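Local coordinates for protein metallocarboxypeptidase (Trypanosoma cruzi, PDB 3DWC) that probably releases C-terminal amino acids other than proline from peptides with broad specificity, as a metallocarboxypeptidase of the M32 family, at residues R217-M220 against D221-F225; H267-G270 against H271-E275; Q300-F303 against A304-I308; K457-A460 against K461-E464; A313-E316 against F317-P320. One frame throughout, in Å; residues are numbered along the deposited sequence.

How the interactions relate
All five contacts are local, between side chains or backbone groups a few residues apart on one helix or at its end. Interactions 2 and 3 are buried and lie nearest the chain centre; they are polar at the cobalt site, where His-267 bonds Glu-305. Interactions 1 and 4 are partly buried, each with a lysine beside a bound free amino acid, and they meet where Leu-459 packs on Trp-223. Interaction 5 is mostly buried although its centre lies about 26 Å from that of the chain, and its chemistry is apolar; Phe-314, Phe-317 and Leu-318 pack on Phe-219 of interaction 1. Trp-223 also reaches Ala-304 and Ile-308 of interaction 3.

Interaction 1 of 5, residues R217-M220 against D221-F225; sequences RFFM and DVWKF. With GLY (glycine), chain O.
The methyl CE of Met-220 sits squarely over the centre of the Phe-225 ring, 3.6 Å from its centroid and only 4° off the ring normal. This CH-pi contact, with SD above the same face at a distance, makes a Met-aromatic pair across a Schellman motif that ends helix 209-222. The Met-220 chain bends at its last torsion (chi3 75°), which turns CE onto the ring. In the backbone, Phe-225 N donates to Met-220 O at 2.9 Å, and Lys-224 N bonds Asp-221 O; Lys-224, with positive phi, is the C-prime residue. A second cluster is built on Val-222. Its CG2 lies over one face of the Phe-218 ring, 4.1 Å from the centroid, as a CH-pi contact. The same methyl reaches Phe-219 CD1 obliquely at 4.1 Å, so one branch serves two rings. Trp-223 is the first residue to leave helical geometry; its CE3 edge approaches Phe-219 O near the indole plane. The two phenylalanines face helix 312-326, where Phe-218 touches Phe-317 and Phe-219 touches Leu-318, whereas Met-220 and Phe-225 turn to helix 259-276, meeting Thr-269 and Ala-272 respectively. Lys-224 reaches a bound glycine, whose pocket it shares with Asp-454, Leu-455 and Gly-456. There the bent end of its chain (chi4 -71°) brings NZ to 3.1 Å from the glycine N.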
# COMPACT_ATOMS: atom_id res chain seq x y z
N ARG B 217 1.44 -20.54 -6.62
CA ARG B 217 2.74 -20.18 -6.10
C ARG B 217 3.78 -21.16 -6.55
O ARG B 217 4.93 -20.79 -6.74
CB ARG B 217 2.78 -20.13 -4.56
CG ARG B 217 1.93 -19.03 -3.98
CD ARG B 217 1.99 -18.95 -2.44
NE ARG B 217 1.10 -17.85 -2.12
CZ ARG B 217 1.45 -16.57 -2.07
NH1 ARG B 217 2.73 -16.20 -2.21
NH2 ARG B 217 0.50 -15.67 -1.83
N PHE B 218 3.40 -22.44 -6.63
CA PHE B 218 4.33 -23.47 -7.07
C PHE B 218 4.75 -23.12 -8.48
O PHE B 218 5.92 -23.16 -8.80
CB PHE B 218 3.71 -24.87 -7.03
CG PHE B 218 4.58 -25.91 -7.67
CD1 PHE B 218 5.69 -26.39 -7.01
CD2 PHE B 218 4.31 -26.38 -8.95
CE1 PHE B 218 6.52 -27.32 -7.62
CE2 PHE B 218 5.11 -27.31 -9.54
CZ PHE B 218 6.21 -27.79 -8.89
N PHE B 219 3.80 -22.71 -9.32
CA PHE B 219 4.16 -22.34 -10.67
C PHE B 219 4.93 -21.05 -10.78
O PHE B 219 5.86 -20.97 -11.60
CB PHE B 219 3.01 -22.48 -11.65
CG PHE B 219 2.74 -23.91 -12.01
CD1 PHE B 219 3.49 -24.54 -13.00
CD2 PHE B 219 1.74 -24.65 -11.38
CE1 PHE B 219 3.24 -25.89 -13.35
CE2 PHE B 219 1.48 -25.94 -11.72
CZ PHE B 219 2.24 -26.58 -12.71
N MET B 220 4.65 -20.08 -9.91
CA MET B 220 5.49 -18.93 -9.84
C MET B 220 6.95 -19.34 -9.48
O MET B 220 7.89 -18.78 -10.04
CB MET B 220 4.93 -17.94 -8.84
CG MET B 220 3.60 -17.35 -9.30
SD MET B 220 2.86 -16.26 -8.12
CE MET B 220 3.87 -14.77 -8.28
N ASP B 221 7.13 -20.33 -8.60
CA ASP B 221 8.47 -20.90 -8.34
C ASP B 221 9.12 -21.59 -9.56
O ASP B 221 10.34 -21.47 -9.81
CB ASP B 221 8.43 -21.92 -7.19
CG ASP B 221 8.23 -21.26 -5.82
OD1 ASP B 221 8.44 -20.03 -5.67
OD2 ASP B 221 7.89 -22.01 -4.87
N VAL B 222 8.31 -22.30 -10.34
CA VAL B 222 8.76 -22.90 -11.59
C VAL B 222 9.28 -21.81 -12.52
O VAL B 222 10.28 -22.00 -13.18
CB VAL B 222 7.63 -23.75 -12.27
CG1 VAL B 222 8.00 -24.17 -13.69
CG2 VAL B 222 7.26 -24.96 -11.37
N TRP B 223 8.62 -20.64 -12.56
CA TRP B 223 9.13 -19.51 -13.36
C TRP B 223 10.24 -18.68 -12.68
O TRP B 223 10.65 -17.62 -13.18
CB TRP B 223 7.98 -18.60 -13.83
CG TRP B 223 7.58 -18.89 -15.22
CD1 TRP B 223 7.94 -18.20 -16.32
CD2 TRP B 223 6.65 -19.88 -15.65
NE1 TRP B 223 7.34 -18.73 -17.44
CE2 TRP B 223 6.53 -19.76 -17.05
CE3 TRP B 223 5.89 -20.86 -15.00
CZ2 TRP B 223 5.75 -20.59 -17.78
CZ3 TRP B 223 5.12 -21.69 -15.75
CH2 TRP B 223 5.04 -21.54 -17.12
N LYS B 224 10.68 -19.14 -11.52
CA LYS B 224 11.72 -18.50 -10.71
C LYS B 224 11.36 -17.07 -10.36
O LYS B 224 12.22 -16.21 -10.24
CB LYS B 224 13.08 -18.67 -11.38
CG LYS B 224 13.25 -20.11 -11.83
CD LYS B 224 14.62 -20.43 -12.24
CE LYS B 224 14.67 -21.82 -12.93
NZ LYS B 224 14.45 -23.05 -12.01
N PHE B 225 10.07 -16.81 -10.14
CA PHE B 225 9.65 -15.56 -9.50
C PHE B 225 10.43 -15.31 -8.18
O PHE B 225 10.56 -16.16 -7.27
CB PHE B 225 8.13 -15.54 -9.32
CG PHE B 225 7.56 -14.21 -8.85
CD1 PHE B 225 7.07 -13.29 -9.76
CD2 PHE B 225 7.41 -13.94 -7.52
CE1 PHE B 225 6.53 -12.12 -9.31
CE2 PHE B 225 6.90 -12.77 -7.08
CZ PHE B 225 6.45 -11.85 -7.96
N GLY O . 15.66 -24.37 -14.50
CA GLY O . 16.89 -24.54 -13.69
C GLY O . 18.08 -23.68 -14.10
O GLY O . 18.47 -22.74 -13.38

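Interaction 2 of 5, residues H267-G270 against H271-E275; sequences HETG and HAKYE. With CO (cobalt (II) ion), chain Q.
His-267 and His-271, one turn apart on helix 259-276, lie side by side and point the same way, each giving NE2 to one cobalt ion at 2.2 Å. These are the two histidines of the HExxH motif of zincin-like metallopeptidases. CG of His-267 stands opposite the backbone N (chi1 -174°), which sends the ring out beside that of His-271 to the cobalt, the two planes at 68°. His-267 NE2 and His-271 NE2 are 3.4 Å apart, held by the metal that both bind. ND1 of His-267 is hydrogen-bonded to Glu-305 OE1, a second-shell contact that would help fix the ring's rotation. Glu-268, the predicted proton donor/acceptor, bends at chi2 (-57°), which carries its carboxylate back toward the metal. OE2 accepts a 2.7 Å hydrogen bond from water 1, itself a cobalt ligand, and OE1 approaches His-271 CD2 at 3.6 Å. Two more waters and Glu-298 complete the metal shell. Thr-269 bonds Val-265 through OG1, while its carbonyl O takes the N-H of Lys-273 at 2.9 Å and packs against that residue's CG. Gly-270 adds only backbone at this turn. The helix is wedged between helix 294-309, whose Ser-301 touches both histidines, and the small sheet, where Ile-249 of strand 246-251 meets Glu-268 and Thr-269 and Cys-240 of strand 240-241 meets Glu-268 and His-271.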
# COMPACT_ATOMS: atom_id res chain seq x y z
N HIS B 267 0.37 -16.10 -17.00
CA HIS B 267 0.38 -14.87 -17.80
C HIS B 267 1.01 -13.68 -17.06
O HIS B 267 1.92 -13.01 -17.55
CB HIS B 267 -1.09 -14.56 -18.20
CG HIS B 267 -1.22 -13.41 -19.14
ND1 HIS B 267 -1.41 -13.58 -20.49
CD2 HIS B 267 -1.14 -12.07 -18.93
CE1 HIS B 267 -1.43 -12.40 -21.09
NE2 HIS B 267 -1.26 -11.47 -20.16
N GLU B 268 0.53 -13.40 -15.85
CA GLU B 268 1.04 -12.27 -15.09
C GLU B 268 2.46 -12.49 -14.62
O GLU B 268 3.23 -11.57 -14.57
CB GLU B 268 0.15 -11.99 -13.90
CG GLU B 268 -1.26 -11.68 -14.27
CD GLU B 268 -1.42 -10.50 -15.23
OE1 GLU B 268 -0.61 -9.55 -15.16
OE2 GLU B 268 -2.39 -10.51 -16.04
N THR B 269 2.80 -13.72 -14.31
CA THR B 269 4.17 -14.05 -13.99
C THR B 269 5.07 -13.76 -15.19
O THR B 269 6.18 -13.29 -15.03
CB THR B 269 4.29 -15.49 -13.46
OG1 THR B 269 3.52 -15.60 -12.29
CG2 THR B 269 5.78 -15.91 -13.11
N GLY B 270 4.58 -13.99 -16.40
CA GLY B 270 5.41 -13.67 -17.58
C GLY B 270 5.71 -12.17 -17.68
O GLY B 270 6.81 -11.81 -18.01
N HIS B 271 4.70 -11.33 -17.43
CA HIS B 271 4.88 -9.86 -17.29
C HIS B 271 5.90 -9.55 -16.16
O HIS B 271 6.86 -8.79 -16.36
CB HIS B 271 3.55 -9.16 -16.95
CG HIS B 271 2.59 -9.01 -18.10
ND1 HIS B 271 2.89 -8.34 -19.26
CD2 HIS B 271 1.28 -9.34 -18.20
CE1 HIS B 271 1.84 -8.36 -20.07
NE2 HIS B 271 0.85 -8.94 -19.44
N ALA B 272 5.70 -10.18 -14.99
CA ALA B 272 6.54 -9.96 -13.81
C ALA B 272 8.00 -10.22 -14.06
O ALA B 272 8.87 -9.48 -13.55
CB ALA B 272 6.06 -10.85 -12.64
N LYS B 273 8.30 -11.27 -14.81
CA LYS B 273 9.71 -11.62 -15.06
C LYS B 273 10.38 -10.52 -15.85
O LYS B 273 11.55 -10.21 -15.65
CB LYS B 273 9.81 -12.94 -15.83
CG LYS B 273 9.37 -14.22 -15.03
CD LYS B 273 10.25 -14.51 -13.80
CE LYS B 273 11.69 -14.96 -14.21
NZ LYS B 273 12.55 -15.19 -13.02
N TYR B 274 9.64 -9.90 -16.75
CA TYR B 274 10.17 -8.77 -17.49
C TYR B 274 10.48 -7.61 -16.54
O TYR B 274 11.63 -7.10 -16.50
CB TYR B 274 9.20 -8.37 -18.60
CG TYR B 274 9.66 -7.41 -19.69
CD1 TYR B 274 10.98 -6.97 -19.81
CD2 TYR B 274 8.77 -6.98 -20.63
CE1 TYR B 274 11.36 -6.09 -20.90
CE2 TYR B 274 9.12 -6.10 -21.67
CZ TYR B 274 10.43 -5.68 -21.80
OH TYR B 274 10.76 -4.85 -22.84
N GLU B 275 9.48 -7.23 -15.74
CA GLU B 275 9.62 -6.16 -14.75
C GLU B 275 10.77 -6.41 -13.75
O GLU B 275 11.57 -5.49 -13.49
CB GLU B 275 8.28 -5.89 -14.05
CG GLU B 275 7.20 -5.34 -15.00
CD GLU B 275 7.53 -3.93 -15.50
OE1 GLU B 275 7.26 -3.58 -16.67
OE2 GLU B 275 8.11 -3.17 -14.73
CO CO Q . -1.16 -9.25 -20.27
O HOH W 1 -2.36 -9.09 -18.36
O HOH W 2 -2.74 -9.20 -21.13
O HOH W 3 -1.76 -7.16 -20.41

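Interaction 3 of 5, residues Q300-F303 against A304-I308; sequences QSLF and AEMQI
Leu-302 O is gripped by two backbone N-H groups, Met-306 N at 2.7 Å and Gln-307 N at 3.1 Å. The doubled acceptance marks a wider pi-type turn at residues 304-308 of helix 294-309. Gln-307 N lies in the carbonyl plane, while Met-306 N is tilted 33° from it, so the two donors approach the oxygen differently. In the turn before, Glu-305 N bonds Ser-301 O at 2.9 Å, while Ala-304 N to Gln-300 O is weak; the bond that follows, from Ile-308 N to Phe-303 O, is also weak. On one flank Leu-302 and Met-306 lie side by side, pointing the same way, with Leu-302 CD2 against Met-306 CG at 3.7 Å. The same CD2 of Leu-302 also meets Glu-305 OE1 at 3.5 Å, a methyl packed against a carboxylate oxygen. Extended beyond CG, the Glu-305 chain serves as second-shell support for a cobalt-binding histidine, and its OE2 makes a salt bridge with Arg-310; the arginine would be expected to favour the charged form of the carboxylate. Ser-301 OG is hydrogen-bonded to the carbonyl O of Glu-298, itself a cobalt ligand through its side chain. Phe-303 and Gln-307 turn instead to helix 421-441, where both touch Met-434. Across the wider turn, Ile-308 CD1 comes obliquely to the Phe-303 ring, 4.0 Å from CE2.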
# COMPACT_ATOMS: atom_id res chain seq x y z
N GLN B 300 5.98 -11.17 -23.58
CA GLN B 300 6.44 -11.89 -22.42
C GLN B 300 5.34 -12.63 -21.66
O GLN B 300 5.53 -13.76 -21.23
CB GLN B 300 7.21 -10.95 -21.50
CG GLN B 300 8.35 -10.14 -22.19
CD GLN B 300 9.18 -10.90 -23.19
OE1 GLN B 300 9.97 -11.79 -22.84
NE2 GLN B 300 8.99 -10.58 -24.47
N SER B 301 4.18 -12.02 -21.46
CA SER B 301 3.12 -12.74 -20.77
C SER B 301 2.68 -13.96 -21.58
O SER B 301 2.40 -15.06 -21.05
CB SER B 301 1.95 -11.80 -20.54
OG SER B 301 1.59 -11.21 -21.77
N LEU B 302 2.56 -13.76 -22.88
CA LEU B 302 2.05 -14.81 -23.77
C LEU B 302 3.09 -15.86 -24.13
O LEU B 302 2.76 -17.00 -24.45
CB LEU B 302 1.41 -14.21 -25.01
CG LEU B 302 0.15 -13.39 -24.72
CD1 LEU B 302 -0.34 -12.69 -25.99
CD2 LEU B 302 -0.96 -14.22 -24.12
N PHE B 303 4.33 -15.50 -24.06
CA PHE B 303 5.38 -16.50 -24.13
C PHE B 303 5.21 -17.52 -22.98
O PHE B 303 5.23 -18.75 -23.20
CB PHE B 303 6.72 -15.80 -24.05
CG PHE B 303 7.88 -16.69 -24.32
CD1 PHE B 303 8.41 -16.79 -25.58
CD2 PHE B 303 8.44 -17.43 -23.29
CE1 PHE B 303 9.52 -17.61 -25.82
CE2 PHE B 303 9.58 -18.22 -23.50
CZ PHE B 303 10.10 -18.33 -24.78
N ALA B 304 4.97 -17.00 -21.77
CA ALA B 304 4.72 -17.83 -20.61
C ALA B 304 3.43 -18.62 -20.75
O ALA B 304 3.43 -19.84 -20.68
CB ALA B 304 4.68 -16.96 -19.26
N GLU B 305 2.34 -17.91 -20.94
CA GLU B 305 1.05 -18.53 -21.01
C GLU B 305 0.86 -19.43 -22.20
O GLU B 305 0.44 -20.58 -22.04
CB GLU B 305 -0.05 -17.45 -21.00
CG GLU B 305 -1.38 -18.05 -20.84
CD GLU B 305 -2.54 -17.14 -21.17
OE1 GLU B 305 -2.36 -15.93 -21.36
OE2 GLU B 305 -3.64 -17.67 -21.22
N MET B 306 1.14 -18.91 -23.40
CA MET B 306 0.73 -19.61 -24.63
C MET B 306 1.81 -20.53 -25.15
O MET B 306 1.54 -21.68 -25.48
CB MET B 306 0.31 -18.62 -25.73
CG MET B 306 -0.86 -17.70 -25.36
SD MET B 306 -2.29 -18.69 -24.96
CE MET B 306 -3.65 -17.52 -24.97
N GLN B 307 3.03 -20.03 -25.19
CA GLN B 307 4.13 -20.80 -25.75
C GLN B 307 4.58 -21.92 -24.84
O GLN B 307 4.96 -22.99 -25.33
CB GLN B 307 5.29 -19.89 -26.15
CG GLN B 307 4.98 -18.90 -27.28
CD GLN B 307 4.63 -19.57 -28.60
OE1 GLN B 307 3.80 -19.07 -29.35
NE2 GLN B 307 5.29 -20.66 -28.92
N ILE B 308 4.53 -21.71 -23.53
CA ILE B 308 4.87 -22.74 -22.58
C ILE B 308 3.58 -23.31 -21.97
O ILE B 308 3.30 -24.51 -22.07
CB ILE B 308 5.80 -22.21 -21.46
CG1 ILE B 308 7.11 -21.71 -22.07
CG2 ILE B 308 6.03 -23.34 -20.37
CD1 ILE B 308 8.01 -20.98 -21.10

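Interaction 4 of 5, residues K457-A460 against K461-E464; sequences KILA and KQNE. With ALA (alanine), chain P.
Leu-459 and Gln-462 make the close side-chain contact on the inner flank of this turn, the branch CD2 of Leu-459 lying 3.5 Å from amide oxygen OE1 of Gln-462. Their side chains run across each other at a slant. Gln-462 runs out extended beyond CG (chi2 -175°), which carries its amide nitrogen NE2 to a hydrogen bond with Gln-300 of helix 294-309. Ile-458 packs beside it against Phe-303 and also against Val-446, Cys-449 and Ile-450 of helix 443-451, while Leu-459 touches Trp-223 and Lys-224 at the end of helix 209-222. All of this stands on an ordinary alpha-helical turn of helix 456-467 in the largely helical M32 fold: Gln-462 N bonds Ile-458 O at 3.2 Å, Asn-463 N bonds Leu-459 O at 3.0 Å, and Glu-464 N bonds Ala-460 O at 2.9 Å. Lys-461 N reaches Lys-457 O from above the carbonyl plane, 39° out of it. On the outer side the packing is sparser. Ala-460 and Glu-464 are exposed, and between them the contact is backbone plus the approach of Glu-464 CB to Ala-460 O at 3.6 Å. Lys-461 lays its CG 3.5 Å from Lys-457 O, packs on Val-437 and Leu-441 of helix 421-441, and gives its ammonium group to a salt bridge with Glu-440. Lys-457, also exposed, stretches past a bound alanine, its CG 3.7 Å from the ligand CB.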
# COMPACT_ATOMS: atom_id res chain seq x y z
N LYS B 457 16.88 -22.39 -18.77
CA LYS B 457 17.61 -22.16 -20.03
C LYS B 457 16.75 -21.27 -20.94
O LYS B 457 17.23 -20.40 -21.73
CB LYS B 457 17.89 -23.48 -20.72
CG LYS B 457 19.12 -24.20 -20.23
CD LYS B 457 19.19 -25.57 -20.85
CE LYS B 457 20.41 -26.31 -20.37
NZ LYS B 457 20.67 -27.47 -21.28
N ILE B 458 15.44 -21.48 -20.81
CA ILE B 458 14.50 -20.72 -21.59
C ILE B 458 14.48 -19.31 -21.03
O ILE B 458 14.64 -18.36 -21.79
CB ILE B 458 13.11 -21.36 -21.63
CG1 ILE B 458 13.14 -22.78 -22.22
CG2 ILE B 458 12.14 -20.51 -22.51
CD1 ILE B 458 11.72 -23.47 -22.07
N LEU B 459 14.33 -19.17 -19.71
CA LEU B 459 14.22 -17.86 -19.08
C LEU B 459 15.50 -17.08 -19.32
O LEU B 459 15.43 -15.88 -19.54
CB LEU B 459 13.91 -17.96 -17.56
CG LEU B 459 12.65 -18.75 -17.16
CD1 LEU B 459 12.60 -18.98 -15.66
CD2 LEU B 459 11.39 -18.02 -17.70
N ALA B 460 16.66 -17.75 -19.34
CA ALA B 460 17.91 -17.07 -19.60
C ALA B 460 17.99 -16.45 -20.98
O ALA B 460 18.49 -15.34 -21.15
CB ALA B 460 19.10 -17.99 -19.38
N LYS B 461 17.48 -17.15 -21.98
CA LYS B 461 17.40 -16.60 -23.35
C LYS B 461 16.49 -15.37 -23.42
O LYS B 461 16.79 -14.41 -24.11
CB LYS B 461 16.84 -17.62 -24.34
CG LYS B 461 17.75 -18.71 -24.73
CD LYS B 461 18.84 -18.23 -25.72
CE LYS B 461 19.90 -19.33 -25.96
NZ LYS B 461 20.91 -18.90 -26.97
N GLN B 462 15.37 -15.43 -22.72
CA GLN B 462 14.44 -14.26 -22.62
C GLN B 462 15.12 -13.04 -21.98
O GLN B 462 14.92 -11.89 -22.37
CB GLN B 462 13.22 -14.59 -21.80
CG GLN B 462 12.17 -15.44 -22.49
CD GLN B 462 10.95 -15.62 -21.66
OE1 GLN B 462 10.87 -16.58 -20.85
NE2 GLN B 462 9.93 -14.74 -21.88
N ASN B 463 15.95 -13.32 -20.98
CA ASN B 463 16.60 -12.29 -20.22
C ASN B 463 17.63 -11.64 -21.09
O ASN B 463 17.71 -10.41 -21.15
CB ASN B 463 17.19 -12.89 -18.95
CG ASN B 463 17.78 -11.83 -17.97
OD1 ASN B 463 17.22 -10.76 -17.77
ND2 ASN B 463 18.90 -12.17 -17.36
N GLU B 464 18.42 -12.46 -21.78
CA GLU B 464 19.44 -11.98 -22.67
C GLU B 464 18.84 -11.20 -23.83
O GLU B 464 19.34 -10.15 -24.20
CB GLU B 464 20.36 -13.13 -23.21
CG GLU B 464 20.80 -12.94 -24.73
CD GLU B 464 21.34 -14.22 -25.38
OE1 GLU B 464 22.26 -14.83 -24.75
OE2 GLU B 464 20.89 -14.60 -26.52
N ALA P . 18.63 -24.01 -15.27
CA ALA P . 19.93 -23.52 -15.75
C ALA P . 19.88 -22.07 -16.26
O ALA P . 20.46 -21.74 -17.30
CB ALA P . 20.48 -24.45 -16.85

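Interaction 5 of 5, residues A313-E316 against F317-P320; sequences AFME and FLAP
Met-315 and Leu-318 carry the apolar contact: they lie side by side, pointing the same way, and CD2 of Leu-318 meets the methionine at both CE (4.0 Å) and SD (4.1 Å). The Met-315 chain bends at both chi2 (-51°) and chi3, which carries its end alongside the leucine and also places CE at the edge of the Phe-314 ring, in its plane. That ring in turn approaches Leu-318 CB obliquely with CE2, at 4.3 Å. Among the backbone bonds, Leu-318 N donates to Phe-314 O at 2.7 Å, and Ala-319 N donates to Met-315 O at 2.9 Å. These hold helix 312-326 up to a proline kink: Pro-320 has no N-H for the turn before it, and its ring carbon CD packs 3.3 Å from Glu-316 O. Packing beyond the turn is aromatic and aliphatic. Phe-314 meets Phe-219 and Phe-317 meets Val-222, both of helix 209-222; Phe-314 also touches Ile-266 and Leu-318 touches Leu-262 of helix 259-276, and Met-315 lies against Met-337 and Ile-341 of helix 334-341. Arg-321 lies against the Phe-317 ring in a cation-pi contact.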
# COMPACT_ATOMS: atom_id res chain seq x y z
N ALA B 313 3.77 -30.41 -24.03
CA ALA B 313 4.88 -30.70 -23.11
C ALA B 313 4.58 -30.27 -21.69
O ALA B 313 4.88 -30.99 -20.74
CB ALA B 313 6.21 -30.02 -23.61
N PHE B 314 4.03 -29.08 -21.53
CA PHE B 314 3.69 -28.59 -20.20
C PHE B 314 2.56 -29.41 -19.56
O PHE B 314 2.50 -29.54 -18.34
CB PHE B 314 3.33 -27.15 -20.32
CG PHE B 314 3.13 -26.45 -19.03
CD1 PHE B 314 4.19 -26.04 -18.29
CD2 PHE B 314 1.86 -26.15 -18.59
CE1 PHE B 314 4.02 -25.32 -17.14
CE2 PHE B 314 1.67 -25.46 -17.40
CZ PHE B 314 2.78 -25.04 -16.69
N MET B 315 1.66 -29.96 -20.37
CA MET B 315 0.61 -30.82 -19.82
C MET B 315 1.19 -32.03 -19.10
O MET B 315 0.59 -32.55 -18.15
CB MET B 315 -0.37 -31.26 -20.93
CG MET B 315 -1.16 -30.10 -21.56
SD MET B 315 -2.00 -28.98 -20.39
CE MET B 315 -0.86 -27.62 -20.28
N GLU B 316 2.33 -32.50 -19.60
CA GLU B 316 3.02 -33.63 -19.02
C GLU B 316 3.56 -33.33 -17.64
O GLU B 316 3.49 -34.16 -16.74
CB GLU B 316 4.17 -34.05 -19.91
CG GLU B 316 3.72 -34.48 -21.26
CD GLU B 316 4.86 -35.10 -22.07
OE1 GLU B 316 5.74 -35.77 -21.45
OE2 GLU B 316 4.87 -34.88 -23.31
N PHE B 317 4.11 -32.12 -17.49
CA PHE B 317 4.43 -31.60 -16.19
C PHE B 317 3.19 -31.25 -15.30
O PHE B 317 3.17 -31.53 -14.10
CB PHE B 317 5.30 -30.36 -16.34
CG PHE B 317 5.89 -29.90 -15.04
CD1 PHE B 317 6.99 -30.54 -14.49
CD2 PHE B 317 5.36 -28.80 -14.38
CE1 PHE B 317 7.55 -30.12 -13.28
CE2 PHE B 317 5.92 -28.36 -13.17
CZ PHE B 317 7.02 -29.03 -12.63
N LEU B 318 2.18 -30.62 -15.88
CA LEU B 318 1.03 -30.15 -15.12
C LEU B 318 0.16 -31.25 -14.51
O LEU B 318 -0.23 -31.18 -13.32
CB LEU B 318 0.15 -29.27 -16.02
CG LEU B 318 -1.15 -28.74 -15.38
CD1 LEU B 318 -0.85 -27.91 -14.14
CD2 LEU B 318 -1.98 -27.98 -16.41
N ALA B 319 -0.18 -32.24 -15.32
CA ALA B 319 -1.14 -33.27 -14.91
C ALA B 319 -0.89 -33.89 -13.53
O ALA B 319 -1.82 -33.93 -12.68
CB ALA B 319 -1.29 -34.33 -15.99
N PRO B 320 0.33 -34.40 -13.30
CA PRO B 320 0.62 -34.93 -11.96
C PRO B 320 0.66 -33.93 -10.81
O PRO B 320 0.49 -34.33 -9.65
CB PRO B 320 2.04 -35.54 -12.12
CG PRO B 320 2.34 -35.54 -13.56
CD PRO B 320 1.49 -34.51 -14.20